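Putative ring-cleaving dioxygenase MhqO (Bacillus subtilis subsp. subtilis, PDB 3OAJ) is a putative ring-cleaving extradiol dioxygenase that may help degrade aromatic compounds and is expected to use one bound ferrous ion. Local coordinates at residues T13-H18 with M211-V216; Y47-G52 with F64-G69; G73-G78 with T158-Q163; K36-F41 with R249-A254. One frame throughout, in Å; residues are numbered along the deposited sequence.

Interaction 1. Residues T13-H18 with M211-V216; sequences TAIVGH and MGAGTV. With SO4 (sulfate ion), chain D.
The carbonyl oxygen of Ile15 is gripped twice by the turn opposite: Gly214 N donates to Ile15 O at 2.9 Å, and the CA-H of Ala213 points at the same oxygen, with Ala213 CA 3.5 Å from Ile15 O. The amide hydrogen bond comes in tilted 32° from the carbonyl plane. A weak bond from Ile15 N to Thr215 O follows, and Ala14 with Val216 forms an antiparallel non-hydrogen-bonded pair. Here Ala14 CB rests 3.6 Å from Thr215 O, while Val216 sends CG1, anti to its backbone N (chi1 175°), to within 3.5 Å of Thr13 O. The side chain of Ile15 uses its CG2 branch, laid against Ala213 CA at 3.7 Å.

Strands 9-16 and 215-223 are the two central strands of a mixed sheet, and they join here the two vicinal-oxygen-chelate (VOC) modules of the protein. The metal-binding histidines, His11 and His218, belong to the same pair of strands. Within 211-216 the turn is braced by Thr215 OG1, which donates to Gly212 O at 2.7 Å. Gly212 and Gly214 both have positive phi, a conformation that suits glycine. At the other end of the contact Thr13 OG1 donates to sulfate O3 at 2.7 Å and is also hydrogen-bonded to Thr63 OG1; Tyr256 OH holds the same sulfate, which lies beside the zinc site.

Interaction 2. Residues Y47-G52 with F64-G69; sequences YHLYFG and FFPWAG
The imidazole of His48 is sandwiched: Phe65 CE1 lies over the centre of one face, 3.4 Å above the plane, and Tyr50 CE1 over the rim of the other. The Phe65 ring leans against the imidazole at 36°, so the pair is oblique rather than a true stack. This is the beta hairpin of strands 47-52 and 61-66 in the first VOC module, and its register is set by the hydrogen-bonded antiparallel pair Leu49 and Phe64. Leu49 N donates to Phe64 O at 3.0 Å, and Phe64 N returns a bond to Leu49 O. The CA-H of His48 also points at Phe64 O, with His48 CD2 close by.

His48 carries its ring anti to the backbone N (chi1 -168°), on the same side of the hairpin as Phe65. Its NE2 is hydrogen-bonded to Thr63 OG1, which fixes the rotation of the imidazole near the sulfate and the metal site. The packing on the other side is mainly apolar. Phe51 and Phe64 meet rim to rim with planes at 68°, Phe51 CD2 being 3.6 Å from Phe64 CE2. Leu49 CD1 touches Pro66 CG at 4.0 Å, and Tyr47 CB packs on Pro66 CD. Helix 19-29 lies against Leu49, Phe51 and Phe64. Toward the open end of the pair a water accepts from Tyr47 N and lies close to Pro66 O, whereas the buried Tyr47 O has no polar partner, with Pro66 CD 3.3 Å from it.

Interaction 3. Residues G73-G78 with T158-Q163; sequences GVIGDG and TLLSEQ
The carboxylate of Asp77 has Ser161 O standing over one face, 3.9 Å from Asp77 CG, while Leu160 CB sits at the edge, 3.8 Å from Asp77 OD1. Neither neighbour donates a bond. The carboxylate is held instead by backbone amides of the loop after strand 198-202, OD1 by Ile206 N and OD2, weakly, by Gly207 N. A second flat group, the carbonyl of Gly76, has Leu160 CD1 over its face, 3.7 Å from Gly76 O and 4.0 Å from Ile75 CG2. Leu160 thus reaches Ile75 and Gly76 with CD1 and Asp77 with CB.

A single direct hydrogen bond joins the backbones: Gly78 N donates to Leu160 O at 2.8 Å. It is bent, 133° at the hydrogen, and the donor stands 39° out of the carbonyl plane. Glu162 runs extended beyond CG (chi2 -173°), which carries its carboxylate past Asp77; its CG meets Asp77 CB at 3.8 Å, and a water 2.8 Å from Asp77 O lies near Glu162 OE2. Glu162 has a long, weak ion pair with Arg208.

Beyond Leu160 comes an ST turn, in which Ser161 OG accepts from Gln163 N at 3.0 Å; Gln163 is the N-cap of helix 164-174, whose Thr167 is bonded to Ser161 OG. The loop 73-78 leads directly into strand 79-87, and the antiparallel pairing of that strand with 153-160 in the second mixed sheet joins the two VOC modules; strand 198-202 flanks 153-160 on its far side.

Interaction 4. Residues K36-F41 with R249-A254; sequences KQTVNF and RNYFNA
Lys36 folds its aliphatic chain over the ring of Tyr251. Its CG leaves anti to the backbone N, and two successive bends, chi2 65° and chi3 53°, curl the chain onto the ring face. A CH-pi contact results, Lys36 CE lying 4.0 Å from the centroid of the Tyr251 ring, while Lys36 CD sits 3.4 Å from Tyr251 OH. Asn250 CB covers the opposite face of the tyrosine. The same curl delivers Lys36 NZ to salt bridges with Asp277 and Glu278, and Asp277 also binds Tyr251 OH.

Phe41 and Arg249 make the second half of the contact. The arginine chain turns at chi2 (-57°), setting CD above the rim of one face of the Phe41 ring and bringing NH1 to 3.5 Å from Phe41 CB. The guanidinium is inclined to the ring. Arg249 NE is hydrogen-bonded to Tyr256 OH, and the side chain comes within about 5 Å of that of Glu266, a zinc ligand.

A water bridges the two segments, donating to Thr38 OG1 at 3.1 Å and accepting from Asn250 ND2 at 3.2 Å. Strands 33-39 and 247-248 are outermost in their curved eight-stranded sheet, and 249-254 follows the latter. Bringing its ends together around the metal matches the cupped, incompletely closed barrel of VOC dioxygenases, with the nearest atoms of the Arg249 side chain and the sulfate about 4 Å apart in the pocket.

In the fold
Interactions 1, 2 and 4 all belong to one mixed sheet, with interaction 1 at its middle, interaction 2 in the next pair of strands, 61-66 being the neighbour of 9-16, and interaction 4 where the two ends approach. Interactions 1 and 2 are buried and built on strand pairing; they share a border, where Ala14 O meets Phe65 N at 2.9 Å. Interaction 4, only partly buried, relies on rings, charged chains and water, and adjoins interaction 2 through strand 33-39. Interaction 3 is also partly buried but belongs to the other sheet, its centre about 25 Å from that of interaction 4. Ala213 O and Gly73 N, 2.9 Å apart, connect it to interaction 1. Interactions 1, 3 and 4 each join the two VOC modules.

Interaction 1. Residues T13-H18 with M211-V216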
loop_
_atom_site.group_PDB
_atom_site.type_symbol
_atom_site.label_atom_id
_atom_site.label_comp_id
_atom_site.label_asym_id
_atom_site.label_seq_id
_atom_site.Cartn_x
_atom_site.Cartn_y
_atom_site.Cartn_z
ATOM N N THR A 13 -3.561 1.361 1.640
ATOM C CA THR A 13 -4.678 0.679 2.268
ATOM C C THR A 13 -5.860 0.625 1.312
ATOM O O THR A 13 -6.242 1.633 0.709
ATOM C CB THR A 13 -5.062 1.364 3.591
ATOM O OG1 THR A 13 -3.963 1.225 4.488
ATOM C CG2 THR A 13 -6.368 0.777 4.208
ATOM N N ALA A 14 -6.406 -0.580 1.181
ATOM C CA ALA A 14 -7.505 -0.832 0.258
ATOM C C ALA A 14 -8.653 -1.600 0.896
ATOM O O ALA A 14 -8.453 -2.386 1.811
ATOM C CB ALA A 14 -6.994 -1.604 -0.948
ATOM N N ILE A 15 -9.859 -1.354 0.389
ATOM C CA ILE A 15 -11.025 -2.137 0.776
ATOM C C ILE A 15 -11.164 -3.240 -0.265
ATOM O O ILE A 15 -11.108 -2.975 -1.467
ATOM C CB ILE A 15 -12.310 -1.274 0.852
ATOM C CG1 ILE A 15 -12.152 -0.197 1.935
ATOM C CG2 ILE A 15 -13.500 -2.156 1.152
ATOM C CD1 ILE A 15 -13.347 0.759 2.081
ATOM N N VAL A 16 -11.292 -4.481 0.205
ATOM C CA VAL A 16 -11.407 -5.645 -0.690
ATOM C C VAL A 16 -12.505 -6.600 -0.218
ATOM O O VAL A 16 -13.298 -6.252 0.647
ATOM C CB VAL A 16 -10.046 -6.385 -0.845
ATOM C CG1 VAL A 16 -9.014 -5.490 -1.558
ATOM C CG2 VAL A 16 -9.534 -6.892 0.512
ATOM N N GLY A 17 -12.534 -7.802 -0.798
ATOM C CA GLY A 17 -13.547 -8.823 -0.507
ATOM C C GLY A 17 -13.109 -9.820 0.551
ATOM O O GLY A 17 -12.374 -9.476 1.470
ATOM N N HIS A 18 -13.569 -11.060 0.417
ATOM C CA HIS A 18 -13.320 -12.107 1.408
ATOM C C HIS A 18 -11.850 -12.204 1.837
ATOM O O HIS A 18 -10.970 -12.273 0.971
ATOM C CB HIS A 18 -13.752 -13.455 0.817
ATOM C CG HIS A 18 -13.960 -14.536 1.832
ATOM N ND1 HIS A 18 -12.928 -15.077 2.575
ATOM C CD2 HIS A 18 -15.078 -15.205 2.202
ATOM C CE1 HIS A 18 -13.405 -16.017 3.372
ATOM N NE2 HIS A 18 -14.706 -16.119 3.160
ATOM N N MET A 211 -16.052 5.399 -3.829
ATOM C CA MET A 211 -15.562 4.645 -2.673
ATOM C C MET A 211 -16.222 3.271 -2.607
ATOM O O MET A 211 -17.363 3.094 -3.052
ATOM C CB MET A 211 -15.813 5.421 -1.373
ATOM C CG MET A 211 -15.380 6.880 -1.430
ATOM S SD MET A 211 -15.153 7.644 0.192
ATOM C CE MET A 211 -14.470 9.246 -0.258
ATOM N N GLY A 212 -15.497 2.299 -2.062
ATOM C CA GLY A 212 -15.997 0.930 -1.942
ATOM C C GLY A 212 -14.952 -0.129 -2.227
ATOM O O GLY A 212 -13.780 0.181 -2.456
ATOM N N ALA A 213 -15.373 -1.390 -2.217
ATOM C CA ALA A 213 -14.459 -2.510 -2.435
ATOM C C ALA A 213 -13.835 -2.472 -3.824
ATOM O O ALA A 213 -14.459 -2.027 -4.783
ATOM C CB ALA A 213 -15.171 -3.838 -2.193
ATOM N N GLY A 214 -12.594 -2.929 -3.928
ATOM C CA GLY A 214 -11.897 -2.877 -5.196
ATOM C C GLY A 214 -11.349 -1.501 -5.522
ATOM O O GLY A 214 -11.082 -1.200 -6.671
ATOM N N THR A 215 -11.192 -0.662 -4.506
ATOM C CA THR A 215 -10.531 0.630 -4.677
ATOM C C THR A 215 -9.518 0.840 -3.567
ATOM O O THR A 215 -9.646 0.271 -2.477
ATOM C CB THR A 215 -11.515 1.834 -4.726
ATOM O OG1 THR A 215 -12.112 2.054 -3.440
ATOM C CG2 THR A 215 -12.594 1.640 -5.801
ATOM N N VAL A 216 -8.498 1.646 -3.856
ATOM C CA VAL A 216 -7.533 2.043 -2.838
ATOM C C VAL A 216 -8.156 3.150 -2.000
ATOM O O VAL A 216 -8.638 4.145 -2.543
ATOM C CB VAL A 216 -6.211 2.522 -3.463
ATOM C CG1 VAL A 216 -5.270 3.042 -2.379
ATOM C CG2 VAL A 216 -5.578 1.379 -4.265
HETATM S S SO4 D . -4.410 2.968 8.239
HETATM O O1 SO4 D . -5.516 3.923 8.174
HETATM O O2 SO4 D . -4.636 1.911 9.204
HETATM O O3 SO4 D . -4.128 2.379 6.929
HETATM O O4 SO4 D . -3.239 3.709 8.716
#

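Interaction 2. Residues Y47-G52 with F64-G69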
loop_
_atom_site.group_PDB
_atom_site.type_symbol
_atom_site.label_atom_id
_atom_site.label_comp_id
_atom_site.label_asym_id
_atom_site.label_seq_id
_atom_site.Cartn_x
_atom_site.Cartn_y
_atom_site.Cartn_z
ATOM N N TYR A 47 -11.758 -7.229 9.849
ATOM C CA TYR A 47 -10.312 -7.416 9.836
ATOM C C TYR A 47 -9.599 -6.193 9.294
ATOM O O TYR A 47 -10.108 -5.484 8.433
ATOM C CB TYR A 47 -9.921 -8.558 8.906
ATOM C CG TYR A 47 -10.050 -9.959 9.453
ATOM C CD1 TYR A 47 -9.254 -10.398 10.514
ATOM C CD2 TYR A 47 -10.923 -10.871 8.858
ATOM C CE1 TYR A 47 -9.352 -11.710 10.989
ATOM C CE2 TYR A 47 -11.034 -12.176 9.323
ATOM C CZ TYR A 47 -10.239 -12.593 10.379
ATOM O OH TYR A 47 -10.340 -13.881 10.852
ATOM N N HIS A 48 -8.382 -6.008 9.774
ATOM C CA HIS A 48 -7.411 -5.191 9.092
ATOM C C HIS A 48 -6.183 -6.066 8.962
ATOM O O HIS A 48 -5.583 -6.424 9.972
ATOM C CB HIS A 48 -7.084 -3.929 9.899
ATOM C CG HIS A 48 -6.310 -2.903 9.126
ATOM N ND1 HIS A 48 -5.797 -1.761 9.708
ATOM C CD2 HIS A 48 -5.930 -2.864 7.825
ATOM C CE1 HIS A 48 -5.168 -1.048 8.786
ATOM N NE2 HIS A 48 -5.237 -1.692 7.637
ATOM N N LEU A 49 -5.829 -6.408 7.719
ATOM C CA LEU A 49 -4.697 -7.295 7.436
ATOM C C LEU A 49 -3.561 -6.486 6.829
ATOM O O LEU A 49 -3.775 -5.656 5.945
ATOM C CB LEU A 49 -5.099 -8.410 6.461
ATOM C CG LEU A 49 -6.319 -9.255 6.840
ATOM C CD1 LEU A 49 -6.503 -10.332 5.769
ATOM C CD2 LEU A 49 -6.163 -9.873 8.231
ATOM N N TYR A 50 -2.344 -6.755 7.293
ATOM C CA TYR A 50 -1.143 -6.098 6.771
ATOM C C TYR A 50 -0.212 -7.152 6.185
ATOM O O TYR A 50 0.158 -8.129 6.860
ATOM C CB TYR A 50 -0.396 -5.377 7.889
ATOM C CG TYR A 50 -1.074 -4.199 8.554
ATOM C CD1 TYR A 50 -1.946 -4.377 9.629
ATOM C CD2 TYR A 50 -0.753 -2.898 8.183
ATOM C CE1 TYR A 50 -2.514 -3.286 10.295
ATOM C CE2 TYR A 50 -1.314 -1.798 8.829
ATOM C CZ TYR A 50 -2.204 -2.000 9.878
ATOM O OH TYR A 50 -2.736 -0.912 10.532
ATOM N N PHE A 51 0.143 -6.955 4.919
ATOM C CA PHE A 51 1.110 -7.814 4.225
ATOM C C PHE A 51 2.341 -6.990 3.881
ATOM O O PHE A 51 2.250 -5.778 3.639
ATOM C CB PHE A 51 0.522 -8.366 2.915
ATOM C CG PHE A 51 -0.660 -9.293 3.100
ATOM C CD1 PHE A 51 -0.483 -10.675 3.132
ATOM C CD2 PHE A 51 -1.961 -8.788 3.210
ATOM C CE1 PHE A 51 -1.565 -11.533 3.286
ATOM C CE2 PHE A 51 -3.058 -9.650 3.382
ATOM C CZ PHE A 51 -2.857 -11.019 3.410
ATOM N N GLY A 52 3.497 -7.636 3.833
ATOM C CA GLY A 52 4.701 -6.930 3.429
ATOM C C GLY A 52 5.844 -7.886 3.168
ATOM O O GLY A 52 5.624 -9.086 2.923
ATOM N N PHE A 64 -5.340 -4.132 4.113
ATOM C CA PHE A 64 -6.682 -4.412 3.591
ATOM C C PHE A 64 -7.741 -4.421 4.663
ATOM O O PHE A 64 -7.520 -4.930 5.769
ATOM C CB PHE A 64 -6.690 -5.793 2.921
ATOM C CG PHE A 64 -5.761 -5.899 1.768
ATOM C CD1 PHE A 64 -6.071 -5.301 0.540
ATOM C CD2 PHE A 64 -4.530 -6.559 1.925
ATOM C CE1 PHE A 64 -5.178 -5.392 -0.532
ATOM C CE2 PHE A 64 -3.638 -6.663 0.870
ATOM C CZ PHE A 64 -3.965 -6.071 -0.366
ATOM N N PHE A 65 -8.893 -3.860 4.314
ATOM C CA PHE A 65 -10.133 -4.096 5.046
ATOM C C PHE A 65 -10.965 -5.093 4.220
ATOM O O PHE A 65 -11.642 -4.688 3.269
ATOM C CB PHE A 65 -10.887 -2.780 5.257
ATOM C CG PHE A 65 -10.118 -1.758 6.045
ATOM C CD1 PHE A 65 -9.661 -2.037 7.332
ATOM C CD2 PHE A 65 -9.871 -0.497 5.508
ATOM C CE1 PHE A 65 -8.934 -1.071 8.061
ATOM C CE2 PHE A 65 -9.174 0.464 6.227
ATOM C CZ PHE A 65 -8.705 0.182 7.495
ATOM N N PRO A 66 -10.872 -6.396 4.541
ATOM C CA PRO A 66 -11.610 -7.369 3.749
ATOM C C PRO A 66 -13.044 -7.519 4.249
ATOM O O PRO A 66 -13.279 -8.058 5.338
ATOM C CB PRO A 66 -10.811 -8.672 3.935
ATOM C CG PRO A 66 -9.949 -8.469 5.127
ATOM C CD PRO A 66 -9.962 -7.031 5.514
ATOM N N TRP A 67 -14.004 -7.035 3.476
ATOM C CA TRP A 67 -15.388 -7.371 3.796
ATOM C C TRP A 67 -16.139 -8.062 2.657
ATOM O O TRP A 67 -16.473 -7.450 1.640
ATOM C CB TRP A 67 -16.161 -6.214 4.445
ATOM C CG TRP A 67 -16.092 -4.854 3.792
ATOM C CD1 TRP A 67 -16.465 -4.527 2.515
ATOM C CD2 TRP A 67 -15.701 -3.623 4.422
ATOM N NE1 TRP A 67 -16.303 -3.175 2.305
ATOM C CE2 TRP A 67 -15.838 -2.597 3.458
ATOM C CE3 TRP A 67 -15.238 -3.290 5.703
ATOM C CZ2 TRP A 67 -15.522 -1.257 3.737
ATOM C CZ3 TRP A 67 -14.919 -1.954 5.979
ATOM C CH2 TRP A 67 -15.065 -0.958 4.995
ATOM N N ALA A 68 -16.371 -9.359 2.856
ATOM C CA ALA A 68 -16.991 -10.233 1.864
ATOM C C ALA A 68 -18.386 -9.749 1.493
ATOM O O ALA A 68 -19.138 -9.273 2.350
ATOM C CB ALA A 68 -17.038 -11.670 2.382
ATOM N N GLY A 69 -18.720 -9.872 0.210
ATOM C CA GLY A 69 -20.000 -9.391 -0.309
ATOM C C GLY A 69 -19.834 -8.293 -1.347
ATOM O O GLY A 69 -20.794 -7.933 -2.038
HETATM O O HOH W 1 -13.272 -8.703 7.797
#

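Interaction 3. Residues G73-G78 with T158-Q163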
loop_
_atom_site.group_PDB
_atom_site.type_symbol
_atom_site.label_atom_id
_atom_site.label_comp_id
_atom_site.label_asym_id
_atom_site.label_seq_id
_atom_site.Cartn_x
_atom_site.Cartn_y
_atom_site.Cartn_z
ATOM N N GLY A 73 -16.807 -0.432 -5.270
ATOM C CA GLY A 73 -16.534 0.934 -5.700
ATOM C C GLY A 73 -16.108 0.960 -7.157
ATOM O O GLY A 73 -16.101 -0.070 -7.833
ATOM N N VAL A 74 -15.736 2.148 -7.630
ATOM C CA VAL A 74 -15.265 2.338 -8.997
ATOM C C VAL A 74 -13.951 3.099 -8.944
ATOM O O VAL A 74 -13.878 4.152 -8.311
ATOM C CB VAL A 74 -16.273 3.147 -9.858
ATOM C CG1 VAL A 74 -15.717 3.355 -11.269
ATOM C CG2 VAL A 74 -17.625 2.444 -9.927
ATOM N N ILE A 75 -12.928 2.563 -9.606
ATOM C CA ILE A 75 -11.621 3.215 -9.687
ATOM C C ILE A 75 -11.712 4.462 -10.564
ATOM O O ILE A 75 -12.202 4.409 -11.692
ATOM C CB ILE A 75 -10.532 2.244 -10.214
ATOM C CG1 ILE A 75 -10.386 1.057 -9.247
ATOM C CG2 ILE A 75 -9.189 2.978 -10.434
ATOM C CD1 ILE A 75 -9.551 -0.103 -9.767
ATOM N N GLY A 76 -11.255 5.593 -10.031
ATOM C CA GLY A 76 -11.323 6.865 -10.747
ATOM C C GLY A 76 -10.577 7.967 -10.025
ATOM O O GLY A 76 -9.894 7.723 -9.027
ATOM N N ASP A 77 -10.704 9.189 -10.531
ATOM C CA ASP A 77 -10.054 10.352 -9.925
ATOM C C ASP A 77 -10.377 10.485 -8.447
ATOM O O ASP A 77 -11.491 10.161 -8.007
ATOM C CB ASP A 77 -10.453 11.637 -10.650
ATOM C CG ASP A 77 -10.057 11.624 -12.099
ATOM O OD1 ASP A 77 -9.040 10.977 -12.436
ATOM O OD2 ASP A 77 -10.768 12.266 -12.899
ATOM N N GLY A 78 -9.402 11.001 -7.703
ATOM C CA GLY A 78 -9.446 11.040 -6.247
ATOM C C GLY A 78 -8.926 9.770 -5.567
ATOM O O GLY A 78 -9.167 9.572 -4.379
ATOM N N THR A 158 0.619 4.975 -9.000
ATOM C CA THR A 158 0.106 5.912 -9.995
ATOM C C THR A 158 -1.149 6.560 -9.419
ATOM O O THR A 158 -2.077 5.863 -9.028
ATOM C CB THR A 158 -0.231 5.196 -11.339
ATOM O OG1 THR A 158 0.986 4.662 -11.891
ATOM C CG2 THR A 158 -0.893 6.180 -12.338
ATOM N N LEU A 159 -1.132 7.887 -9.322
ATOM C CA LEU A 159 -2.219 8.661 -8.730
ATOM C C LEU A 159 -3.151 9.210 -9.783
ATOM O O LEU A 159 -2.709 9.720 -10.810
ATOM C CB LEU A 159 -1.657 9.830 -7.906
ATOM C CG LEU A 159 -0.555 9.456 -6.900
ATOM C CD1 LEU A 159 -0.073 10.692 -6.136
ATOM C CD2 LEU A 159 -1.041 8.380 -5.938
ATOM N N LEU A 160 -4.447 9.108 -9.502
ATOM C CA LEU A 160 -5.500 9.705 -10.318
ATOM C C LEU A 160 -6.074 10.868 -9.520
ATOM O O LEU A 160 -6.737 10.675 -8.514
ATOM C CB LEU A 160 -6.594 8.682 -10.610
ATOM C CG LEU A 160 -6.141 7.324 -11.156
ATOM C CD1 LEU A 160 -7.350 6.415 -11.351
ATOM C CD2 LEU A 160 -5.395 7.489 -12.481
ATOM N N SER A 161 -5.764 12.078 -9.959
ATOM C CA SER A 161 -6.118 13.287 -9.230
ATOM C C SER A 161 -7.224 14.071 -9.941
ATOM O O SER A 161 -7.218 14.186 -11.173
ATOM C CB SER A 161 -4.869 14.167 -9.084
ATOM O OG SER A 161 -5.197 15.447 -8.580
ATOM N N GLU A 162 -8.168 14.620 -9.178
ATOM C CA GLU A 162 -9.170 15.512 -9.767
ATOM C C GLU A 162 -8.534 16.822 -10.238
ATOM O O GLU A 162 -9.068 17.486 -11.119
ATOM C CB GLU A 162 -10.300 15.816 -8.786
ATOM C CG GLU A 162 -11.215 14.635 -8.484
ATOM C CD GLU A 162 -12.418 15.033 -7.650
ATOM O OE1 GLU A 162 -12.745 16.240 -7.591
ATOM O OE2 GLU A 162 -13.038 14.130 -7.060
ATOM N N GLN A 163 -7.395 17.175 -9.644
ATOM C CA GLN A 163 -6.684 18.421 -9.950
ATOM C C GLN A 163 -5.174 18.180 -10.014
ATOM O O GLN A 163 -4.449 18.519 -9.083
ATOM C CB GLN A 163 -6.986 19.488 -8.899
ATOM C CG GLN A 163 -8.428 19.974 -8.869
ATOM C CD GLN A 163 -8.544 21.249 -8.075
ATOM O OE1 GLN A 163 -8.123 22.320 -8.524
ATOM N NE2 GLN A 163 -9.085 21.143 -6.875
HETATM O O HOH W 2 -12.770 11.814 -6.193
#

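Interaction 4. Residues K36-F41 with R249-A254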
loop_
_atom_site.group_PDB
_atom_site.type_symbol
_atom_site.label_atom_id
_atom_site.label_comp_id
_atom_site.label_asym_id
_atom_site.label_seq_id
_atom_site.Cartn_x
_atom_site.Cartn_y
_atom_site.Cartn_z
ATOM N N LYS A 36 0.637 -8.824 10.048
ATOM C CA LYS A 36 -0.265 -8.477 11.159
ATOM C C LYS A 36 -1.712 -8.750 10.797
ATOM O O LYS A 36 -2.202 -8.325 9.747
ATOM C CB LYS A 36 -0.079 -6.994 11.555
ATOM C CG LYS A 36 -0.765 -6.587 12.875
ATOM C CD LYS A 36 -0.153 -7.305 14.077
ATOM C CE LYS A 36 1.349 -7.123 14.135
ATOM N NZ LYS A 36 1.941 -7.768 15.350
ATOM N N GLN A 37 -2.399 -9.476 11.674
ATOM C CA GLN A 37 -3.841 -9.555 11.575
ATOM C C GLN A 37 -4.409 -8.880 12.793
ATOM O O GLN A 37 -4.098 -9.228 13.945
ATOM C CB GLN A 37 -4.383 -10.978 11.413
ATOM C CG GLN A 37 -3.906 -11.965 12.404
ATOM C CD GLN A 37 -4.672 -13.260 12.297
ATOM O OE1 GLN A 37 -5.886 -13.317 12.573
ATOM N NE2 GLN A 37 -3.977 -14.311 11.875
ATOM N N THR A 38 -5.223 -7.876 12.517
ATOM C CA THR A 38 -5.878 -7.136 13.576
ATOM C C THR A 38 -7.265 -6.776 13.094
ATOM O O THR A 38 -7.773 -7.414 12.166
ATOM C CB THR A 38 -4.996 -5.925 14.047
ATOM O OG1 THR A 38 -5.586 -5.306 15.197
ATOM C CG2 THR A 38 -4.770 -4.888 12.934
ATOM N N VAL A 39 -7.887 -5.797 13.733
ATOM C CA VAL A 39 -9.198 -5.323 13.318
ATOM C C VAL A 39 -9.134 -3.836 12.972
ATOM O O VAL A 39 -8.189 -3.143 13.361
ATOM C CB VAL A 39 -10.283 -5.589 14.398
ATOM C CG1 VAL A 39 -10.468 -7.091 14.635
ATOM C CG2 VAL A 39 -9.966 -4.869 15.711
ATOM N N ASN A 40 -10.137 -3.358 12.239
ATOM C CA ASN A 40 -10.272 -1.932 11.953
ATOM C C ASN A 40 -10.524 -1.180 13.257
ATOM O O ASN A 40 -11.412 -1.542 14.029
ATOM C CB ASN A 40 -11.435 -1.713 10.974
ATOM C CG ASN A 40 -11.531 -0.278 10.463
ATOM O OD1 ASN A 40 -10.987 0.657 11.061
ATOM N ND2 ASN A 40 -12.230 -0.100 9.345
ATOM N N PHE A 41 -9.731 -0.142 13.506
ATOM C CA PHE A 41 -9.917 0.683 14.692
ATOM C C PHE A 41 -11.320 1.250 14.800
ATOM O O PHE A 41 -11.856 1.359 15.900
ATOM C CB PHE A 41 -8.916 1.832 14.715
ATOM C CG PHE A 41 -7.672 1.518 15.463
ATOM C CD1 PHE A 41 -6.610 0.884 14.831
ATOM C CD2 PHE A 41 -7.560 1.842 16.809
ATOM C CE1 PHE A 41 -5.446 0.593 15.524
ATOM C CE2 PHE A 41 -6.402 1.550 17.512
ATOM C CZ PHE A 41 -5.342 0.916 16.868
ATOM N N ARG A 249 -1.956 3.972 15.892
ATOM C CA ARG A 249 -2.414 2.738 15.225
ATOM C C ARG A 249 -1.630 1.509 15.656
ATOM O O ARG A 249 -1.662 0.470 14.981
ATOM C CB ARG A 249 -2.374 2.887 13.695
ATOM C CG ARG A 249 -3.100 4.122 13.139
ATOM C CD ARG A 249 -4.563 4.154 13.550
ATOM N NE ARG A 249 -5.405 4.885 12.607
ATOM C CZ ARG A 249 -6.685 5.203 12.815
ATOM N NH1 ARG A 249 -7.288 4.893 13.961
ATOM N NH2 ARG A 249 -7.367 5.859 11.882
ATOM N N ASN A 250 -0.927 1.637 16.785
ATOM C CA ASN A 250 -0.177 0.545 17.421
ATOM C C ASN A 250 1.146 0.262 16.725
ATOM O O ASN A 250 2.184 0.244 17.370
ATOM C CB ASN A 250 -1.030 -0.740 17.538
ATOM C CG ASN A 250 -0.494 -1.730 18.572
ATOM O OD1 ASN A 250 0.566 -1.537 19.164
ATOM N ND2 ASN A 250 -1.245 -2.800 18.794
ATOM N N TYR A 251 1.117 0.058 15.411
ATOM C CA TYR A 251 2.340 -0.313 14.666
ATOM C C TYR A 251 2.993 0.908 14.026
ATOM O O TYR A 251 4.060 0.816 13.430
ATOM C CB TYR A 251 2.008 -1.429 13.665
ATOM C CG TYR A 251 1.178 -2.470 14.379
ATOM C CD1 TYR A 251 -0.193 -2.615 14.128
ATOM C CD2 TYR A 251 1.741 -3.231 15.403
ATOM C CE1 TYR A 251 -0.962 -3.530 14.860
ATOM C CE2 TYR A 251 0.979 -4.136 16.134
ATOM C CZ TYR A 251 -0.368 -4.277 15.854
ATOM O OH TYR A 251 -1.095 -5.183 16.584
ATOM N N PHE A 252 2.327 2.048 14.175
ATOM C CA PHE A 252 2.783 3.372 13.703
ATOM C C PHE A 252 1.752 4.375 14.215
ATOM O O PHE A 252 0.644 3.982 14.574
ATOM C CB PHE A 252 2.880 3.437 12.158
ATOM C CG PHE A 252 1.638 2.982 11.446
ATOM C CD1 PHE A 252 0.605 3.873 11.161
ATOM C CD2 PHE A 252 1.484 1.640 11.080
ATOM C CE1 PHE A 252 -0.548 3.455 10.500
ATOM C CE2 PHE A 252 0.313 1.219 10.430
ATOM C CZ PHE A 252 -0.712 2.112 10.164
ATOM N N ASN A 253 2.133 5.654 14.266
ATOM C CA ASN A 253 1.196 6.758 14.482
ATOM C C ASN A 253 0.861 7.352 13.115
ATOM O O ASN A 253 1.688 7.318 12.199
ATOM C CB ASN A 253 1.806 7.813 15.409
ATOM C CG ASN A 253 1.986 7.305 16.836
ATOM O OD1 ASN A 253 1.194 6.502 17.325
ATOM N ND2 ASN A 253 3.060 7.738 17.492
ATOM N N ALA A 254 -0.362 7.857 12.984
ATOM C CA ALA A 254 -0.911 8.342 11.720
ATOM C C ALA A 254 -1.531 9.728 11.820
ATOM O O ALA A 254 -2.167 10.047 12.812
ATOM C CB ALA A 254 -1.969 7.374 11.224
HETATM O O HOH W 3 -3.683 -4.321 17.401
#